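Local coordinates for mandelate racemase/muconate lactonizing protein (Alicyclobacillus acidocaldarius LAA1, PDB 3QLD) that belongs to the enolase superfamily, pairing an N-terminal capping domain with a barrel of parallel strands and helices, its precise function not being established, at residues P126-L131 with I348-C353; E43-C48 with G355-V360; F165-L170 with D216-E221. All coordinates share one frame; numbering follows the deposited sequence. Where two conformers were deposited one is given.

Contact 1: residues P126-L131 with I348-C353; sequences PLVGLL and IQVPQC
The backbone N of L127 donates to the carbonyl O of C353, N to O 3.0 Å. The bond is nearly straight, 168° at the hydrogen. The donor approaches tilted 25° from the carbonyl plane of C353. This joins the start of the short helix 127-130 to the chain that leaves strand 347-349, which runs antiparallel beside strand 137-144, the first strand of the enolase-type barrel. P126 sits at the N-cap position, and its own O takes the N-H of L130, at 3.2 Å from O to N. The C353 carbonyl thus uses an N-H at the first turn of the helix, which has no acceptor within the helix. Next to this bond the ring of P126 lies against the backbone of Q352, with CB of P126 3.4 Å from Q352 O. V128 carries most of the side-chain packing. Its two methyls split the work. CG2 of V128, anti to the backbone N, meets CG1 of V350 at 4.0 Å, and the two valines cross at about a right angle. CG1 turns instead to the P351 carbonyl and to the amide of Q352. That amide reaches V128 because the Q352 chain is bent at chi2 (-65°). V128 also packs on I311 of helix 303-313 and on A314, while L127 turns to W116 and A120 of helix 105-123. V350 is tied back to the barrel through its backbone bond with D136. On the more exposed side, OE1 of Q352 lies 3.5 Å from CG1 of V128 and 3.9 Å from CB of P126.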
loop_
_atom_site.group_PDB
_atom_site.type_symbol
_atom_site.label_atom_id
_atom_site.label_comp_id
_atom_site.label_asym_id
_atom_site.label_seq_id
_atom_site.Cartn_x
_atom_site.Cartn_y
_atom_site.Cartn_z
ATOM N N PRO A 126 -3.902 28.380 18.517
ATOM C CA PRO A 126 -4.686 27.163 18.482
ATOM C C PRO A 126 -4.509 26.403 17.146
ATOM O O PRO A 126 -4.664 26.978 16.051
ATOM C CB PRO A 126 -6.122 27.666 18.644
ATOM C CG PRO A 126 -5.975 28.903 19.595
ATOM C CD PRO A 126 -4.612 29.497 19.194
ATOM N N LEU A 127 -4.133 25.127 17.241
ATOM C CA LEU A 127 -3.986 24.272 16.042
ATOM C C LEU A 127 -5.258 24.237 15.214
ATOM O O LEU A 127 -5.196 24.379 14.005
ATOM C CB LEU A 127 -3.515 22.842 16.410
ATOM C CG LEU A 127 -3.356 21.867 15.210
ATOM C CD1 LEU A 127 -2.388 22.400 14.116
ATOM C CD2 LEU A 127 -2.814 20.571 15.733
ATOM N N VAL A 128 -6.420 24.102 15.857
ATOM C CA VAL A 128 -7.682 24.097 15.100
ATOM C C VAL A 128 -8.008 25.357 14.180
ATOM O O VAL A 128 -8.408 25.223 13.003
ATOM C CB VAL A 128 -8.862 23.691 15.988
ATOM C CG1 VAL A 128 -9.200 24.810 17.002
ATOM C CG2 VAL A 128 -10.086 23.375 15.122
ATOM N N GLY A 129 -7.748 26.563 14.698
ATOM C CA GLY A 129 -7.889 27.804 13.915
ATOM C C GLY A 129 -6.860 27.831 12.805
ATOM O O GLY A 129 -7.075 28.412 11.711
ATOM N N LEU A 130 -5.726 27.201 13.069
ATOM C CA LEU A 130 -4.669 27.175 12.072
ATOM C C LEU A 130 -5.106 26.410 10.829
ATOM O O LEU A 130 -4.746 26.785 9.713
ATOM C CB LEU A 130 -3.392 26.580 12.660
ATOM C CG LEU A 130 -2.512 27.511 13.494
ATOM C CD1 LEU A 130 -1.120 27.025 13.341
ATOM C CD2 LEU A 130 -2.583 28.976 13.038
ATOM N N LEU A 131 -5.880 25.342 11.049
ATOM C CA LEU A 131 -6.460 24.509 9.987
ATOM C C LEU A 131 -7.858 24.938 9.516
ATOM O O LEU A 131 -8.439 24.270 8.662
ATOM C CB LEU A 131 -6.536 23.046 10.442
ATOM C CG LEU A 131 -5.165 22.465 10.834
ATOM C CD1 LEU A 131 -5.330 21.339 11.826
ATOM C CD2 LEU A 131 -4.416 22.049 9.616
ATOM N N ILE A 348 -18.248 16.509 22.687
ATOM C CA ILE A 348 -16.911 16.739 23.155
ATOM C C ILE A 348 -16.489 18.104 22.673
ATOM O O ILE A 348 -16.828 18.522 21.555
ATOM C CB ILE A 348 -15.883 15.605 22.674
ATOM C CG1 ILE A 348 -16.212 14.289 23.324
ATOM C CG2 ILE A 348 -14.462 15.959 23.047
ATOM C CD1 ILE A 348 -15.227 13.027 23.011
ATOM N N GLN A 349 -15.793 18.825 23.546
ATOM C CA GLN A 349 -15.327 20.132 23.191
ATOM C C GLN A 349 -14.161 19.870 22.276
ATOM O O GLN A 349 -13.280 19.059 22.610
ATOM C CB GLN A 349 -14.845 20.903 24.424
ATOM C CG GLN A 349 -14.476 22.390 24.176
ATOM C CD GLN A 349 -15.723 23.294 24.145
ATOM O OE1 GLN A 349 -15.740 24.346 23.499
ATOM N NE2 GLN A 349 -16.784 22.865 24.846
ATOM N N VAL A 350 -14.136 20.591 21.170
ATOM C CA VAL A 350 -12.977 20.672 20.314
ATOM C C VAL A 350 -11.776 21.297 21.018
ATOM O O VAL A 350 -11.864 22.420 21.473
ATOM C CB VAL A 350 -13.352 21.461 19.043
ATOM C CG1 VAL A 350 -12.131 21.791 18.163
ATOM C CG2 VAL A 350 -14.402 20.713 18.262
ATOM N N PRO A 351 -10.623 20.567 21.076
ATOM C CA PRO A 351 -9.359 21.059 21.636
ATOM C C PRO A 351 -8.888 22.407 21.056
ATOM O O PRO A 351 -8.750 22.595 19.814
ATOM C CB PRO A 351 -8.341 19.942 21.257
ATOM C CG PRO A 351 -9.199 18.667 21.305
ATOM C CD PRO A 351 -10.568 19.115 20.758
ATOM N N GLN A 352 -8.613 23.339 21.964
ATOM C CA GLN A 352 -8.125 24.650 21.563
ATOM C C GLN A 352 -6.626 24.808 21.784
ATOM O O GLN A 352 -6.093 25.894 21.599
ATOM C CB GLN A 352 -8.929 25.762 22.292
ATOM C CG GLN A 352 -10.405 25.794 21.880
ATOM C CD GLN A 352 -10.626 26.170 20.399
ATOM O OE1 GLN A 352 -9.835 26.930 19.763
ATOM N NE2 GLN A 352 -11.670 25.624 19.834
ATOM N N CYS A 353 -5.936 23.721 22.122
ATOM C CA CYS A 353 -4.498 23.772 22.368
ATOM C C CYS A 353 -3.715 24.280 21.170
ATOM O O CYS A 353 -3.988 23.910 20.019
ATOM C CB CYS A 353 -3.969 22.401 22.808
ATOM S SG CYS A 353 -4.527 21.033 21.662
#

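Contact 2: residues E43-C48 with G355-V360; sequences EGWSEC and GVADWV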
loop_
_atom_site.group_PDB
_atom_site.type_symbol
_atom_site.label_atom_id
_atom_site.label_comp_id
_atom_site.label_asym_id
_atom_site.label_seq_id
_atom_site.Cartn_x
_atom_site.Cartn_y
_atom_site.Cartn_z
ATOM N N GLU A 43 7.983 21.958 21.548
ATOM C CA GLU A 43 7.747 20.545 21.156
ATOM C C GLU A 43 6.520 20.353 20.307
ATOM O O GLU A 43 5.498 20.972 20.548
ATOM C CB GLU A 43 7.557 19.665 22.377
ATOM C CG GLU A 43 8.846 19.580 23.130
ATOM C CD GLU A 43 8.832 18.626 24.267
ATOM O OE1 GLU A 43 7.868 17.859 24.444
ATOM O OE2 GLU A 43 9.826 18.670 25.038
ATOM N N GLY A 44 6.595 19.414 19.354
ATOM C CA GLY A 44 5.379 18.903 18.756
ATOM C C GLY A 44 5.259 17.381 18.941
ATOM O O GLY A 44 6.279 16.690 18.959
ATOM N N TRP A 45 4.035 16.882 19.152
ATOM C CA TRP A 45 3.722 15.437 19.216
ATOM C C TRP A 45 2.682 15.011 18.178
ATOM O O TRP A 45 1.833 15.833 17.768
ATOM C CB TRP A 45 3.135 15.060 20.584
ATOM C CG TRP A 45 4.135 15.246 21.709
ATOM C CD1 TRP A 45 4.655 16.430 22.160
ATOM C CD2 TRP A 45 4.721 14.216 22.504
ATOM N NE1 TRP A 45 5.548 16.192 23.184
ATOM C CE2 TRP A 45 5.610 14.845 23.419
ATOM C CE3 TRP A 45 4.608 12.807 22.517
ATOM C CZ2 TRP A 45 6.348 14.125 24.372
ATOM C CZ3 TRP A 45 5.340 12.094 23.475
ATOM C CH2 TRP A 45 6.196 12.753 24.392
ATOM N N SER A 46 2.692 13.723 17.819
ATOM C CA SER A 46 1.629 13.133 16.978
ATOM C C SER A 46 1.622 11.659 17.199
ATOM O O SER A 46 2.533 11.134 17.848
ATOM C CB SER A 46 1.919 13.352 15.509
ATOM O OG SER A 46 3.083 12.638 15.152
ATOM N N GLU A 47 0.598 10.988 16.644
ATOM C CA GLU A 47 0.499 9.536 16.849
ATOM C C GLU A 47 0.477 8.889 15.501
ATOM O O GLU A 47 -0.258 9.347 14.615
ATOM C CB GLU A 47 -0.766 9.146 17.603
ATOM C CG GLU A 47 -0.945 7.647 17.755
ATOM C CD GLU A 47 -2.101 7.311 18.704
ATOM O OE1 GLU A 47 -2.545 8.207 19.439
ATOM O OE2 GLU A 47 -2.587 6.168 18.737
ATOM N N CYS A 48 1.329 7.881 15.292
ATOM C CA CYS A 48 1.159 7.035 14.063
ATOM C C CYS A 48 0.020 6.012 14.319
ATOM O O CYS A 48 0.114 5.265 15.283
ATOM C CB CYS A 48 2.507 6.378 13.727
ATOM S SG CYS A 48 2.311 5.301 12.239
ATOM N N GLY A 355 -1.086 23.215 20.020
ATOM C CA GLY A 355 -0.249 22.029 20.155
ATOM C C GLY A 355 -0.620 21.189 21.367
ATOM O O GLY A 355 -0.986 21.705 22.421
ATOM N N VAL A 356 -0.459 19.870 21.262
ATOM C CA VAL A 356 -0.775 19.006 22.389
ATOM C C VAL A 356 0.339 18.799 23.429
ATOM O O VAL A 356 0.101 18.156 24.431
ATOM C CB VAL A 356 -1.306 17.650 21.884
ATOM C CG1 VAL A 356 -0.157 16.828 21.302
ATOM C CG2 VAL A 356 -1.973 16.915 22.968
ATOM N N ALA A 357 1.538 19.327 23.216
ATOM C CA ALA A 357 2.676 19.008 24.114
ATOM C C ALA A 357 2.378 19.183 25.599
ATOM O O ALA A 357 2.680 18.279 26.407
ATOM C CB ALA A 357 3.994 19.762 23.684
ATOM N N ASP A 358 1.712 20.294 25.947
ATOM C CA ASP A 358 1.442 20.683 27.364
ATOM C C ASP A 358 0.483 19.762 28.095
ATOM O O ASP A 358 0.471 19.736 29.327
ATOM C CB ASP A 358 0.896 22.117 27.461
ATOM C CG ASP A 358 1.994 23.161 27.278
ATOM O OD1 ASP A 358 3.177 22.733 27.197
ATOM O OD2 ASP A 358 1.700 24.401 27.248
ATOM N N TRP A 359 -0.271 18.995 27.302
ATOM C CA TRP A 359 -1.257 18.071 27.742
ATOM C C TRP A 359 -0.722 16.647 27.942
ATOM O O TRP A 359 -1.379 15.828 28.544
ATOM C CB TRP A 359 -2.400 18.026 26.725
ATOM C CG TRP A 359 -3.275 19.203 26.759
ATOM C CD1 TRP A 359 -3.079 20.356 27.497
ATOM C CD2 TRP A 359 -4.505 19.404 26.022
ATOM N NE1 TRP A 359 -4.106 21.237 27.267
ATOM C CE2 TRP A 359 -4.998 20.690 26.382
ATOM C CE3 TRP A 359 -5.238 18.632 25.102
ATOM C CZ2 TRP A 359 -6.186 21.219 25.853
ATOM C CZ3 TRP A 359 -6.444 19.177 24.559
ATOM C CH2 TRP A 359 -6.897 20.449 24.943
ATOM N N VAL A 360 0.469 16.360 27.441
ATOM C CA VAL A 360 1.064 15.042 27.533
ATOM C C VAL A 360 1.613 14.691 28.920
ATOM O O VAL A 360 2.432 15.442 29.488
ATOM C CB VAL A 360 2.176 14.881 26.472
ATOM C CG1 VAL A 360 2.790 13.470 26.573
ATOM C CG2 VAL A 360 1.630 15.133 25.050
HETATM O O HOH W 1 2.700 20.804 21.022
#
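W45 has CG anti to its carbonyl carbon (chi1 -65°), and chi2 of 67° turns the indole towards the loop 355-360. V360 has CG1 anti to its backbone N, which lays both its methyls over one face of that indole. CG1 of V360 stands 4.1 Å from the centroid of the six-membered ring of W45, only 10° off the normal, as a CH-pi contact. CG2 of V360 lies over the same face, toward the CG-CD2 bond, 4.1 Å from CD2 of W45. A357 comes obliquely at the pyrrole side, its CB 3.7 Å from CD1 of W45. V356 meets the root of the side chain, with CG1 3.8 Å from CB of W45. Strand 43-48 is the edge partner of strand 25-38 in the antiparallel sheet of the capping domain. The loop 355-360, with its 3-10 turn at 357-359, comes after strand 347-349 and packs on that sheet. The bond to E43 helps fix the rotation of the indole: NE1 of W45 donates to OE1 of E43 at 3.1 Å, almost in the ring plane and on the anti lone pair. The ring of H9 meets the indole nearly parallel. R362 forms a salt bridge with OE1 of E43, and Q35 also bonds to it. D117 links the two segments, taking the N-H of W45 and that of V356 on its two oxygens. One water bridges the backbones, donating to O of E43 at 2.8 Å and accepting from N of A357 at 2.9 Å.

Contact 3: residues F165-L170 with D216-E221; sequences FRRVKL and DLQFIE
The guanidinium of R167 has the F219 ring over one face, with CZ of F219 4.2 Å above its centre. The two planes are steeply turned, 80° apart, so the ring presents its edge and NH1 of R167 lies in the ring plane, 3.8 Å from CE2 of F219. The amide O of Q218 is at the edge of the guanidinium. NH1 of R167 donates to OE1 of Q218 at 3.0 Å. The donor lies in the carbonyl plane of the amide, but OE1 is tilted 22° from the guanidinium plane. These side chains lie inside the parallel barrel of the enolase superfamily. Strands 167-171 and 220-221 are not direct neighbours: strand 192-196 runs between them, and the CA of R167 is 9.3 Å from the CA of Q218. Long side chains therefore span the gap. K169 leaves its strand with CG anti to the backbone N (chi1 -179°) and stays extended to CD, which lies at the edge of the F219 ring, 3.9 Å from CE1 of F219. Bends further out turn NZ of K169 to E221. W295 of strand 293-296 stacks on F219 and makes a cation-pi contact with R167. D323 forms salt bridges with both R167 and K169. E221 is shared likewise, its OE2 bonding to N268. OE1 of E221 uses the syn lone pair to receive NZ of K169, 3.1 Å away, in a salt bridge.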
loop_
_atom_site.group_PDB
_atom_site.type_symbol
_atom_site.label_atom_id
_atom_site.label_comp_id
_atom_site.label_asym_id
_atom_site.label_seq_id
_atom_site.Cartn_x
_atom_site.Cartn_y
_atom_site.Cartn_z
ATOM N N PHE A 165 -25.041 9.391 23.533
ATOM C CA PHE A 165 -24.355 9.283 22.216
ATOM C C PHE A 165 -25.377 9.633 21.170
ATOM O O PHE A 165 -26.514 9.157 21.252
ATOM C CB PHE A 165 -23.919 7.854 21.957
ATOM C CG PHE A 165 -22.714 7.436 22.730
ATOM C CD1 PHE A 165 -21.427 7.789 22.294
ATOM C CD2 PHE A 165 -22.857 6.667 23.891
ATOM C CE1 PHE A 165 -20.297 7.401 23.048
ATOM C CE2 PHE A 165 -21.725 6.262 24.624
ATOM C CZ PHE A 165 -20.429 6.641 24.171
ATOM N N ARG A 166 -24.969 10.392 20.168
ATOM C CA ARG A 166 -25.910 11.030 19.255
ATOM C C ARG A 166 -26.078 10.210 17.963
ATOM O O ARG A 166 -26.831 10.583 17.050
ATOM C CB ARG A 166 -25.456 12.458 18.972
ATOM C CG ARG A 166 -25.518 13.364 20.256
ATOM C CD ARG A 166 -26.974 13.506 20.818
ATOM N NE ARG A 166 -27.050 14.706 21.679
ATOM C CZ ARG A 166 -26.721 15.939 21.274
ATOM N NH1 ARG A 166 -26.319 16.142 20.030
ATOM N NH2 ARG A 166 -26.789 16.981 22.095
ATOM N N ARG A 167 -25.379 9.079 17.909
ATOM C CA ARG A 167 -25.510 8.130 16.773
ATOM C C ARG A 167 -25.249 6.775 17.299
ATOM O O ARG A 167 -24.379 6.606 18.187
ATOM C CB ARG A 167 -24.504 8.456 15.676
ATOM C CG ARG A 167 -24.782 7.745 14.320
ATOM C CD ARG A 167 -23.831 8.153 13.182
ATOM N NE ARG A 167 -22.436 7.803 13.510
ATOM C CZ ARG A 167 -21.400 8.454 12.981
ATOM N NH1 ARG A 167 -21.602 9.377 12.060
ATOM N NH2 ARG A 167 -20.147 8.145 13.309
ATOM N N VAL A 168 -25.929 5.773 16.755
ATOM C CA VAL A 168 -25.381 4.434 16.939
ATOM C C VAL A 168 -24.958 3.842 15.589
ATOM O O VAL A 168 -25.685 4.033 14.585
ATOM C CB VAL A 168 -26.348 3.417 17.655
ATOM C CG1 VAL A 168 -26.575 3.843 19.135
ATOM C CG2 VAL A 168 -27.667 3.218 16.878
ATOM N N LYS A 169 -23.848 3.084 15.583
ATOM C CA LYS A 169 -23.407 2.375 14.332
ATOM C C LYS A 169 -23.410 0.896 14.632
ATOM O O LYS A 169 -22.650 0.387 15.496
ATOM C CB LYS A 169 -22.031 2.864 13.848
ATOM C CG LYS A 169 -21.510 2.177 12.529
ATOM C CD LYS A 169 -20.340 2.933 11.929
ATOM C CE LYS A 169 -19.183 3.163 12.926
ATOM N NZ LYS A 169 -17.799 3.095 12.312
ATOM N N LEU A 170 -24.295 0.183 13.965
ATOM C CA LEU A 170 -24.473 -1.197 14.165
ATOM C C LEU A 170 -23.609 -2.044 13.214
ATOM O O LEU A 170 -23.655 -1.855 11.992
ATOM C CB LEU A 170 -25.913 -1.550 13.833
ATOM C CG LEU A 170 -26.983 -0.721 14.552
ATOM C CD1 LEU A 170 -28.256 -1.517 14.329
ATOM C CD2 LEU A 170 -26.619 -0.718 16.058
ATOM N N ASP A 216 -33.864 4.291 6.724
ATOM C CA ASP A 216 -33.242 5.600 6.689
ATOM C C ASP A 216 -31.908 5.690 7.469
ATOM O O ASP A 216 -31.719 6.597 8.257
ATOM C CB ASP A 216 -34.262 6.679 7.149
ATOM C CG ASP A 216 -35.587 6.604 6.366
ATOM O OD1 ASP A 216 -35.690 5.883 5.312
ATOM O OD2 ASP A 216 -36.540 7.278 6.825
ATOM N N LEU A 217 -31.001 4.727 7.216
ATOM C CA LEU A 217 -29.625 4.736 7.779
ATOM C C LEU A 217 -28.914 5.947 7.289
ATOM O O LEU A 217 -29.102 6.341 6.156
ATOM C CB LEU A 217 -28.883 3.446 7.316
ATOM C CG LEU A 217 -29.428 2.123 7.797
ATOM C CD1 LEU A 217 -28.770 0.948 7.067
ATOM C CD2 LEU A 217 -29.220 1.974 9.328
ATOM N N GLN A 218 -28.065 6.516 8.105
ATOM C CA GLN A 218 -27.221 7.601 7.688
ATOM C C GLN A 218 -26.225 7.150 6.579
ATOM O O GLN A 218 -25.909 7.928 5.674
ATOM C CB GLN A 218 -26.485 8.110 8.916
ATOM C CG GLN A 218 -25.783 9.405 8.715
ATOM C CD GLN A 218 -25.117 9.864 9.996
ATOM O OE1 GLN A 218 -23.962 9.497 10.281
ATOM N NE2 GLN A 218 -25.856 10.598 10.809
ATOM N N PHE A 219 -25.774 5.899 6.686
ATOM C CA PHE A 219 -24.880 5.253 5.664
ATOM C C PHE A 219 -24.729 3.763 6.031
ATOM O O PHE A 219 -25.104 3.340 7.145
ATOM C CB PHE A 219 -23.478 5.928 5.608
ATOM C CG PHE A 219 -22.766 5.988 6.967
ATOM C CD1 PHE A 219 -22.073 4.873 7.460
ATOM C CD2 PHE A 219 -22.752 7.182 7.698
ATOM C CE1 PHE A 219 -21.446 4.925 8.728
ATOM C CE2 PHE A 219 -22.091 7.265 8.956
ATOM C CZ PHE A 219 -21.426 6.122 9.430
ATOM N N ILE A 220 -24.208 2.987 5.051
ATOM C CA ILE A 220 -23.790 1.589 5.221
ATOM C C ILE A 220 -22.295 1.687 4.888
ATOM O O ILE A 220 -21.956 2.112 3.789
ATOM C CB ILE A 220 -24.526 0.614 4.286
ATOM C CG1 ILE A 220 -26.042 0.567 4.643
ATOM C CG2 ILE A 220 -23.860 -0.862 4.364
ATOM C CD1 ILE A 220 -26.856 -0.169 3.639
ATOM N N GLU A 221 -21.418 1.330 5.855
ATOM C CA GLU A 221 -19.983 1.471 5.642
ATOM C C GLU A 221 -19.384 0.172 5.067
ATOM O O GLU A 221 -19.750 -0.924 5.500
ATOM C CB GLU A 221 -19.345 1.723 7.016
ATOM C CG GLU A 221 -17.864 2.152 6.949
ATOM C CD GLU A 221 -17.410 2.697 8.292
ATOM O OE1 GLU A 221 -18.114 2.483 9.304
ATOM O OE2 GLU A 221 -16.375 3.339 8.336
#

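Overall arrangement
Contacts 1 and 2 both join the N-terminal part of the chain to the chain at and after strand 347-349, which pairs antiparallel with strand 137-144. They touch each other where W359 packs on P351 and C353. Contact 3 stays within the barrel, and its centre is about 26 Å from that of contact 1 and 31 Å from that of contact 2. Contacts 1 and 3 reach the same barrel sheet. All three are largely buried, though P126 and Q352 of contact 1 are exposed. Their chemistry differs. Contact 1 combines one backbone bond with apolar packing, contact 2 rests on an indole and a bridging water, and contact 3 relies on buried charged and amide groups.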